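Side-chain contacts in SidF, inhibitor of growth family, member 3 (Legionella pneumophila subsp. pneumophila, PDB 4FYE), which probably acts as a phosphoinositide phosphatase, removing a phosphate group by hydrolysis from the inositol head group of phosphatidylinositol phosphates: residues L525-L528 with K529-D533; K291-T294 with L295-E299; K688-S691 with N692-L696. The protein carries 1 engineered substitution. One frame throughout, in Å; residues are numbered along the deposited sequence.

Contact 1: L525-L528 with K529-D533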
ATOM      1  N   LEU A 525      32.462  16.807   2.254  1.00113.97           N
ATOM      2  CA  LEU A 525      31.986  15.430   2.118  1.00113.58           C
ATOM      3  C   LEU A 525      32.411  14.460   3.210  1.00116.74           C
ATOM      4  O   LEU A 525      31.605  13.615   3.651  1.00113.06           O
ATOM      5  CB  LEU A 525      32.489  14.848   0.801  1.00115.95           C
ATOM      6  CG  LEU A 525      31.536  14.748  -0.377  1.00116.96           C
ATOM      7  CD1 LEU A 525      32.236  13.949  -1.464  1.00123.86           C
ATOM      8  CD2 LEU A 525      30.210  14.098   0.009  1.00108.15           C
ATOM      9  N   ASP A 526      33.693  14.549   3.585  1.00115.29           N
ATOM     10  CA  ASP A 526      34.311  13.589   4.494  1.00116.01           C
ATOM     11  C   ASP A 526      33.956  13.830   5.958  1.00111.90           C
ATOM     12  O   ASP A 526      33.594  12.889   6.681  1.00113.43           O
ATOM     13  CB  ASP A 526      35.829  13.533   4.280  1.00125.14           C
ATOM     14  CG  ASP A 526      36.228  12.590   3.139  1.00126.17           C
ATOM     15  OD1 ASP A 526      37.389  12.133   3.130  1.00124.81           O
ATOM     16  OD2 ASP A 526      35.384  12.305   2.257  1.00121.34           O
ATOM     17  N   GLN A 527      34.055  15.084   6.383  1.00110.22           N
ATOM     18  CA  GLN A 527      33.564  15.510   7.692  1.00113.38           C
ATOM     19  C   GLN A 527      32.067  15.110   7.812  1.00111.33           C
ATOM     20  O   GLN A 527      31.661  14.397   8.742  1.00113.02           O
ATOM     21  CB  GLN A 527      33.809  17.025   7.892  1.00110.62           C
ATOM     22  CG  GLN A 527      32.810  17.726   8.803  1.00110.71           C
ATOM     23  CD  GLN A 527      32.246  19.015   8.204  1.00110.90           C
ATOM     24  OE1 GLN A 527      31.158  19.030   7.593  1.00 98.66           O
ATOM     25  NE2 GLN A 527      32.989  20.115   8.381  1.00114.90           N
ATOM     26  N   LEU A 528      31.256  15.531   6.850  1.00106.21           N
ATOM     27  CA  LEU A 528      29.843  15.153   6.857  1.00103.89           C
ATOM     28  C   LEU A 528      29.654  13.632   6.961  1.00101.37           C
ATOM     29  O   LEU A 528      28.911  13.152   7.817  1.00103.31           O
ATOM     30  CB  LEU A 528      29.111  15.734   5.640  1.00 96.88           C
ATOM     31  CG  LEU A 528      28.978  17.267   5.613  1.00 93.00           C
ATOM     32  CD1 LEU A 528      28.512  17.762   4.247  1.00 88.37           C
ATOM     33  CD2 LEU A 528      28.071  17.774   6.722  1.00 88.88           C
ATOM     34  N   LYS A 529      30.344  12.870   6.129  1.00 96.78           N
ATOM     35  CA  LYS A 529      30.270  11.434   6.284  1.00 95.42           C
ATOM     36  C   LYS A 529      30.622  10.978   7.718  1.00 97.74           C
ATOM     37  O   LYS A 529      29.887  10.187   8.314  1.00 94.87           O
ATOM     38  CB  LYS A 529      31.102  10.713   5.223  1.00 93.24           C
ATOM     39  CG  LYS A 529      30.956   9.198   5.296  1.00 94.08           C
ATOM     40  CD  LYS A 529      31.715   8.459   4.204  1.00 93.35           C
ATOM     41  CE  LYS A 529      31.416   6.976   4.241  1.00 90.41           C
ATOM     42  NZ  LYS A 529      32.056   6.428   5.464  1.00 91.54           N
ATOM     43  N   ASN A 530      31.713  11.488   8.286  1.00 99.49           N
ATOM     44  CA  ASN A 530      32.119  11.031   9.620  1.00104.29           C
ATOM     45  C   ASN A 530      31.122  11.286  10.753  1.00105.69           C
ATOM     46  O   ASN A 530      30.784  10.361  11.509  1.00107.55           O
ATOM     47  CB  ASN A 530      33.513  11.522   9.993  1.00105.60           C
ATOM     48  CG  ASN A 530      34.571  10.470   9.749  1.00105.41           C
ATOM     49  OD1 ASN A 530      34.304   9.442   9.123  1.00100.00           O
ATOM     50  ND2 ASN A 530      35.777  10.713  10.253  1.00108.95           N
ATOM     51  N   GLN A 531      30.641  12.529  10.840  1.00106.97           N
ATOM     52  CA  GLN A 531      29.543  12.919  11.746  1.00103.87           C
ATOM     53  C   GLN A 531      28.370  11.959  11.703  1.00 96.84           C
ATOM     54  O   GLN A 531      27.793  11.631  12.739  1.00 95.13           O
ATOM     55  CB  GLN A 531      28.965  14.253  11.331  1.00104.80           C
ATOM     56  CG  GLN A 531      29.796  15.470  11.635  1.00112.18           C
ATOM     57  CD  GLN A 531      29.097  16.716  11.142  1.00110.51           C
ATOM     58  OE1 GLN A 531      27.853  16.767  11.077  1.00 91.43           O
ATOM     59  NE2 GLN A 531      29.890  17.732  10.785  1.00114.87           N
ATOM     60  N   VAL A 532      28.010  11.545  10.490  1.00 90.80           N
ATOM     61  CA  VAL A 532      26.822  10.741  10.261  1.00 86.95           C
ATOM     62  C   VAL A 532      27.072   9.419  10.965  1.00 87.25           C
ATOM     63  O   VAL A 532      26.290   8.967  11.813  1.00 80.32           O
ATOM     64  CB  VAL A 532      26.576  10.612   8.744  1.00 86.49           C
ATOM     65  CG1 VAL A 532      25.625   9.462   8.410  1.00 92.13           C
ATOM     66  CG2 VAL A 532      26.040  11.926   8.176  1.00 81.25           C
ATOM     67  N   ASP A 533      28.252   8.883  10.674  1.00 96.60           N
ATOM     68  CA  ASP A 533      28.712   7.603  11.174  1.00 95.20           C
ATOM     69  C   ASP A 533      28.767   7.573  12.690  1.00 98.03           C
ATOM     70  O   ASP A 533      28.247   6.637  13.311  1.00 95.75           O
ATOM     71  CB  ASP A 533      30.053   7.259  10.531  1.00 96.79           C
ATOM     72  CG  ASP A 533      29.926   6.982   9.032  1.00 97.75           C
ATOM     73  OD1 ASP A 533      28.824   6.574   8.560  1.00102.20           O
ATOM     74  OD2 ASP A 533      30.924   7.163   8.307  1.00 94.98           O
TER

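Contact 2: K291-T294 with L295-E299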
ATOM      1  N   LYS A 291      20.875   5.968   1.644  1.00 63.73           N
ATOM      2  CA  LYS A 291      20.284   6.169   2.976  1.00 65.13           C
ATOM      3  C   LYS A 291      19.612   7.535   3.131  1.00 65.82           C
ATOM      4  O   LYS A 291      18.611   7.653   3.827  1.00 67.14           O
ATOM      5  CB  LYS A 291      21.330   6.006   4.067  1.00 66.24           C
ATOM      6  CG  LYS A 291      21.122   4.799   4.951  1.00 69.66           C
ATOM      7  CD  LYS A 291      22.266   4.578   5.947  1.00 75.28           C
ATOM      8  CE  LYS A 291      23.269   3.555   5.426  1.00 77.68           C
ATOM      9  NZ  LYS A 291      24.152   3.037   6.503  1.00 82.12           N
ATOM     10  N   ALA A 292      20.176   8.564   2.497  1.00 68.05           N
ATOM     11  CA  ALA A 292      19.663   9.924   2.651  1.00 69.48           C
ATOM     12  C   ALA A 292      18.364  10.116   1.890  1.00 70.25           C
ATOM     13  O   ALA A 292      17.450  10.816   2.380  1.00 59.65           O
ATOM     14  CB  ALA A 292      20.671  10.955   2.186  1.00 67.21           C
ATOM     15  N   VAL A 293      18.323   9.543   0.680  1.00 66.28           N
ATOM     16  CA  VAL A 293      17.143   9.663  -0.147  1.00 63.37           C
ATOM     17  C   VAL A 293      16.000   8.974   0.562  1.00 61.57           C
ATOM     18  O   VAL A 293      14.868   9.415   0.490  1.00 63.68           O
ATOM     19  CB  VAL A 293      17.354   8.988  -1.485  1.00 62.06           C
ATOM     20  CG1 VAL A 293      16.045   8.784  -2.200  1.00 54.09           C
ATOM     21  CG2 VAL A 293      18.310   9.825  -2.307  1.00 65.15           C
ATOM     22  N   THR A 294      16.296   7.909   1.283  1.00 57.73           N
ATOM     23  CA  THR A 294      15.203   7.233   1.856  1.00 54.26           C
ATOM     24  C   THR A 294      14.624   8.062   2.978  1.00 56.69           C
ATOM     25  O   THR A 294      13.388   8.062   3.165  1.00 51.08           O
ATOM     26  CB  THR A 294      15.393   5.692   2.124  1.00 61.35           C
ATOM     27  OG1 THR A 294      15.213   5.362   3.503  1.00 66.53           O
ATOM     28  CG2 THR A 294      16.679   5.078   1.540  1.00 52.82           C
ATOM     29  N   LEU A 295      15.496   8.820   3.675  1.00 53.33           N
ATOM     30  CA  LEU A 295      15.068   9.795   4.661  1.00 50.81           C
ATOM     31  C   LEU A 295      14.268  10.947   3.990  1.00 53.27           C
ATOM     32  O   LEU A 295      13.167  11.304   4.404  1.00 56.75           O
ATOM     33  CB  LEU A 295      16.275  10.390   5.327  1.00 56.23           C
ATOM     34  CG  LEU A 295      16.368  10.765   6.798  1.00 54.76           C
ATOM     35  CD1 LEU A 295      16.918  12.175   6.854  1.00 54.89           C
ATOM     36  CD2 LEU A 295      15.075  10.684   7.563  1.00 51.59           C
ATOM     37  N   ILE A 296      14.815  11.512   2.938  1.00 52.18           N
ATOM     38  CA  ILE A 296      14.110  12.462   2.128  1.00 54.84           C
ATOM     39  C   ILE A 296      12.672  11.967   1.742  1.00 58.18           C
ATOM     40  O   ILE A 296      11.650  12.636   2.061  1.00 59.65           O
ATOM     41  CB  ILE A 296      15.007  12.845   0.945  1.00 57.43           C
ATOM     42  CG1 ILE A 296      16.094  13.823   1.453  1.00 59.37           C
ATOM     43  CG2 ILE A 296      14.188  13.440  -0.182  1.00 59.31           C
ATOM     44  CD1 ILE A 296      17.255  14.041   0.500  1.00 59.77           C
ATOM     45  N   ASN A 297      12.583  10.798   1.112  1.00 54.97           N
ATOM     46  CA  ASN A 297      11.300  10.169   0.856  1.00 48.97           C
ATOM     47  C   ASN A 297      10.502   9.862   2.101  1.00 52.51           C
ATOM     48  O   ASN A 297       9.279  10.009   2.075  1.00 51.33           O
ATOM     49  CB  ASN A 297      11.526   8.910   0.110  1.00 49.48           C
ATOM     50  CG  ASN A 297      12.025   9.162  -1.274  1.00 52.07           C
ATOM     51  OD1 ASN A 297      12.028  10.316  -1.777  1.00 51.39           O
ATOM     52  ND2 ASN A 297      12.435   8.079  -1.932  1.00 50.19           N
ATOM     53  N   GLN A 298      11.159   9.473   3.205  1.00 50.76           N
ATOM     54  CA  GLN A 298      10.426   9.383   4.468  1.00 48.17           C
ATOM     55  C   GLN A 298       9.709  10.713   4.827  1.00 47.32           C
ATOM     56  O   GLN A 298       8.585  10.677   5.303  1.00 46.49           O
ATOM     57  CB  GLN A 298      11.309   8.964   5.635  1.00 49.54           C
ATOM     58  CG  GLN A 298      10.459   8.587   6.841  1.00 50.62           C
ATOM     59  CD  GLN A 298       9.434   7.508   6.529  1.00 51.51           C
ATOM     60  OE1 GLN A 298       9.711   6.605   5.747  1.00 52.81           O
ATOM     61  NE2 GLN A 298       8.268   7.562   7.189  1.00 51.62           N
ATOM     62  N   GLU A 299      10.323  11.877   4.611  1.00 47.92           N
ATOM     63  CA  GLU A 299       9.570  13.080   4.892  1.00 50.92           C
ATOM     64  C   GLU A 299       8.361  13.284   3.980  1.00 49.63           C
ATOM     65  O   GLU A 299       7.289  13.665   4.472  1.00 52.57           O
ATOM     66  CB  GLU A 299      10.400  14.353   5.239  1.00 58.13           C
ATOM     67  CG  GLU A 299      11.198  15.022   4.120  1.00 68.52           C
ATOM     68  CD  GLU A 299      11.707  16.439   4.476  1.00 69.46           C
ATOM     69  OE1 GLU A 299      11.863  17.262   3.552  1.00 85.43           O
ATOM     70  OE2 GLU A 299      11.974  16.776   5.647  1.00 70.82           O
TER

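Contact 3: K688-S691 with N692-L696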
ATOM      1  N   LYS A 688     -16.600 -25.681  -8.895  1.00 60.86           N
ATOM      2  CA  LYS A 688     -17.666 -25.018  -9.610  1.00 64.43           C
ATOM      3  C   LYS A 688     -18.670 -24.454  -8.600  1.00 70.41           C
ATOM      4  O   LYS A 688     -19.391 -23.524  -8.904  1.00 72.91           O
ATOM      5  CB  LYS A 688     -18.319 -25.924 -10.619  1.00 63.41           C
ATOM      6  CG  LYS A 688     -18.835 -27.241 -10.098  1.00 58.83           C
ATOM      7  CD  LYS A 688     -19.170 -28.036 -11.342  1.00 62.27           C
ATOM      8  CE  LYS A 688     -20.409 -28.873 -11.104  1.00 64.55           C
ATOM      9  NZ  LYS A 688     -20.785 -29.408 -12.438  1.00 66.97           N
ATOM     10  N   GLU A 689     -18.655 -24.972  -7.380  1.00 69.80           N
ATOM     11  CA  GLU A 689     -19.505 -24.451  -6.315  1.00 75.20           C
ATOM     12  C   GLU A 689     -18.568 -24.000  -5.200  1.00 71.82           C
ATOM     13  O   GLU A 689     -17.736 -24.792  -4.762  1.00 70.02           O
ATOM     14  CB  GLU A 689     -20.428 -25.571  -5.827  1.00 79.04           C
ATOM     15  CG  GLU A 689     -21.797 -25.079  -5.418  1.00101.09           C
ATOM     16  CD  GLU A 689     -22.616 -24.541  -6.591  1.00108.21           C
ATOM     17  OE1 GLU A 689     -23.070 -23.375  -6.474  1.00110.56           O
ATOM     18  OE2 GLU A 689     -22.808 -25.269  -7.612  1.00 95.91           O
ATOM     19  N   VAL A 690     -18.638 -22.738  -4.774  1.00 68.99           N
ATOM     20  CA  VAL A 690     -17.682 -22.236  -3.754  1.00 60.59           C
ATOM     21  C   VAL A 690     -18.420 -21.448  -2.704  1.00 58.29           C
ATOM     22  O   VAL A 690     -19.457 -20.888  -2.993  1.00 52.75           O
ATOM     23  CB  VAL A 690     -16.594 -21.294  -4.336  1.00 61.83           C
ATOM     24  CG1 VAL A 690     -15.613 -22.033  -5.233  1.00 58.25           C
ATOM     25  CG2 VAL A 690     -17.190 -20.048  -5.015  1.00 59.91           C
ATOM     26  N   SER A 691     -17.854 -21.344  -1.511  1.00 56.19           N
ATOM     27  CA  SER A 691     -18.486 -20.579  -0.419  1.00 55.34           C
ATOM     28  C   SER A 691     -18.616 -19.052  -0.723  1.00 56.61           C
ATOM     29  O   SER A 691     -18.033 -18.506  -1.682  1.00 57.41           O
ATOM     30  CB  SER A 691     -17.649 -20.768   0.830  1.00 53.91           C
ATOM     31  OG  SER A 691     -16.435 -20.029   0.649  1.00 63.12           O
ATOM     32  N   ASN A 692     -19.330 -18.345   0.127  1.00 56.59           N
ATOM     33  CA  ASN A 692     -19.411 -16.896   0.010  1.00 55.19           C
ATOM     34  C   ASN A 692     -18.096 -16.165   0.130  1.00 54.24           C
ATOM     35  O   ASN A 692     -17.836 -15.241  -0.658  1.00 52.84           O
ATOM     36  CB  ASN A 692     -20.374 -16.381   1.035  1.00 56.97           C
ATOM     37  CG  ASN A 692     -21.779 -16.656   0.629  1.00 61.92           C
ATOM     38  OD1 ASN A 692     -22.661 -16.712   1.458  1.00 67.54           O
ATOM     39  ND2 ASN A 692     -21.999 -16.797  -0.665  1.00 59.11           N
ATOM     40  N   VAL A 693     -17.248 -16.592   1.066  1.00 54.03           N
ATOM     41  CA  VAL A 693     -15.904 -15.999   1.164  1.00 57.99           C
ATOM     42  C   VAL A 693     -15.116 -16.080  -0.128  1.00 52.38           C
ATOM     43  O   VAL A 693     -14.520 -15.083  -0.547  1.00 47.71           O
ATOM     44  CB  VAL A 693     -15.073 -16.537   2.333  1.00 61.54           C
ATOM     45  CG1 VAL A 693     -15.451 -15.771   3.579  1.00 67.44           C
ATOM     46  CG2 VAL A 693     -15.423 -17.964   2.593  1.00 75.56           C
ATOM     47  N   GLU A 694     -15.191 -17.233  -0.790  1.00 51.36           N
ATOM     48  CA  GLU A 694     -14.366 -17.487  -1.996  1.00 52.49           C
ATOM     49  C   GLU A 694     -14.911 -16.663  -3.134  1.00 49.99           C
ATOM     50  O   GLU A 694     -14.162 -16.184  -4.003  1.00 47.83           O
ATOM     51  CB  GLU A 694     -14.325 -18.984  -2.363  1.00 46.87           C
ATOM     52  CG  GLU A 694     -13.609 -19.275  -3.629  1.00 46.86           C
ATOM     53  CD  GLU A 694     -12.950 -20.641  -3.637  1.00 49.58           C
ATOM     54  OE1 GLU A 694     -13.241 -21.421  -2.670  1.00 48.43           O
ATOM     55  OE2 GLU A 694     -12.172 -20.922  -4.615  1.00 38.86           O
ATOM     56  N   GLN A 695     -16.214 -16.459  -3.077  1.00 50.37           N
ATOM     57  CA  GLN A 695     -16.881 -15.664  -4.087  1.00 59.12           C
ATOM     58  C   GLN A 695     -16.408 -14.194  -3.963  1.00 56.45           C
ATOM     59  O   GLN A 695     -16.152 -13.518  -4.979  1.00 59.46           O
ATOM     60  CB  GLN A 695     -18.417 -15.813  -3.969  1.00 55.43           C
ATOM     61  CG  GLN A 695     -19.107 -15.235  -5.192  1.00 70.26           C
ATOM     62  CD  GLN A 695     -20.567 -14.781  -4.993  1.00 78.42           C
ATOM     63  OE1 GLN A 695     -20.987 -13.794  -5.625  1.00 77.21           O
ATOM     64  NE2 GLN A 695     -21.348 -15.496  -4.136  1.00 74.14           N
ATOM     65  N   LEU A 696     -16.278 -13.712  -2.725  1.00 50.21           N
ATOM     66  CA  LEU A 696     -15.691 -12.387  -2.521  1.00 47.73           C
ATOM     67  C   LEU A 696     -14.260 -12.410  -3.012  1.00 42.70           C
ATOM     68  O   LEU A 696     -13.804 -11.498  -3.711  1.00 43.31           O
ATOM     69  CB  LEU A 696     -15.701 -12.004  -1.038  1.00 44.90           C
ATOM     70  CG  LEU A 696     -15.889 -10.524  -0.643  1.00 49.02           C
ATOM     71  CD1 LEU A 696     -15.335 -10.191   0.728  1.00 45.51           C
ATOM     72  CD2 LEU A 696     -15.463  -9.448  -1.619  1.00 43.44           C
TER
HETATM   73  O   HOH W   1     -15.527 -22.297  -1.350  1.00 54.45           O

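Contact 1: L525-L528 with K529-D533
Gln-531 lies alongside Gln-527, one turn further along helix 522-583, and both side chains point the same way. CB of Gln-531 rests against two carbonyl oxygens of the preceding turn, Gln-527 O and Leu-528 O. With CG opposite the carbonyl carbon (chi1 -74°), the chain turns back along the helix, and CG comes to lie 3.6 Å from Gln-527 O. From there the extended chain carries the amide on until NE2 is 3.5 Å from CG of Gln-527. NE2 also lies 3.7 Å from OE1 of Gln-527, a contact too long to count as a hydrogen bond. The two amide planes are 28° apart. The backbone bond of the same pair, Gln-531 N to Gln-527 O, is 3.0 Å.

This is the i to i+4 spacing of an alpha helix, within a predicted coiled coil. Helix 522-583 runs antiparallel to helix 482-514, forming a hairpin: Leu-525 packs on Tyr-509 and Leu-528 on Ser-508. Val-532, on the buried side, has its CG2 modelled close to Leu-528 O.

Lys-529 works differently. Its CB sits 3.3 Å from Leu-525 O, and the chain then leaves the earlier turn, straight until a bend at its last torsion. That bend brings NZ to OD2 of Asp-533 in a 3.1 Å salt bridge, on the lone pair facing the other carboxylate oxygen. Tyr-285 of helix 284-311 touches both Lys-529 and Asp-526.

Contact 2: K291-T294 with L295-E299
Val-293 and Asn-297 stand side by side on helix 284-311, one turn apart and pointing the same way, in an alpha-helical i to i+4 pair. The helix is buried here between neighbours: Ala-292, Leu-295 and Ile-296 face helix 482-514, while Leu-295 also meets helix 373-387 along with Thr-294.

The tight part runs from Ala-292 to Gln-298. Asn-297 N donates to Val-293 O at 2.7 Å, and the side chain folds back over the same oxygen, with Asn-297 CG 3.4 Å from Val-293 O. The amide group is thus laid against the previous turn, and its own polar atoms are held from outside: OD1 by Gly-242 N, ND2 by Arg-273 O. Ile-296 closes on Ala-292 in a comparable way. Its N reaches Ala-292 O at 2.8 Å, and CG1, set opposite the carbonyl carbon (chi1 -76°), comes within 3.4 Å of that oxygen. Gln-298 N to Thr-294 O is modelled at 2.6 Å, short for such a bond. At the end of the same side chain, Gln-298 OE1 is hydrogen-bonded to Arg-273 NH1 and NE2 to Glu-356 OE2.

Toward Lys-291 the arrangement slackens. The bond from Leu-295 N to Lys-291 O is weak at 3.3 Å, and the partly exposed lysine chain runs away from the next turn; its NZ forms a salt bridge with Glu-536 OE2 of helix 522-583. Back on the tight side, CG1 of Val-293, on the side of its CB away from the backbone N, lies 3.7 Å from ND2 of Asn-297.

Contact 3: K688-S691 with N692-L696
From the extended conformation of Val-690 the backbone turns at Ser-691 into helix 692-699, and Gln-695 N donates to Ser-691 O at 3.1 Å in the first full helical turn. Glu-694 N leans weakly on the same oxygen. Ser-691 OG, placed between its own N and carbonyl carbon (chi1 72°), hangs over the helix start and accepts a second, also weak bond from Glu-694 N at 3.4 Å. Val-693, two residues on, brings CG2 up to the hydroxyl; the modelled 3.0 Å between Val-693 CG2 and Ser-691 OG is doubtfully short.

Ser-691 is the N-cap. In a capping box the residue three further on would return the bond to the cap's own N; here the return passes through a water, which accepts from Ser-691 N at a doubtfully short 2.5 Å and donates to Glu-694 OE1 at 2.8 Å. The carboxylate is also held by the loop before the segment, OE1 by Thr-685 N and OE2 by His-686 N, and its place by the helix start would probably stabilise its negative charge.

Val-690 crosses Glu-694 at about a right angle. Its CG1 sits 3.4 Å from Glu-694 CD and close to OE1, while CG2 lies near the CB and CG of the glutamate, which runs extended beneath the valine. On the helix itself, Val-693 and Leu-696 pack on Trp-666 of helix 652-668.

In the fold
Contacts 1 and 2 sit on neighbouring helices, with centres about 17 Å apart and nearest atoms about 6 Å; helix 482-514 packs against both, and the helix carrying contact 2 packs directly on contact 1. Contact 2 is the core case: its polar side chains are mostly held by partners beyond the segments. Contact 1 lies farther from the chain's centre and is partly open; its amides and an intrahelical salt bridge lie on the less buried residues while its leucines and valine face inward. Contact 3, across the chain's centre and about 59 Å from contact 1 between centres, belongs to neither helix. At this helix start, capping and water-mediated bonds add to the first backbone bonds.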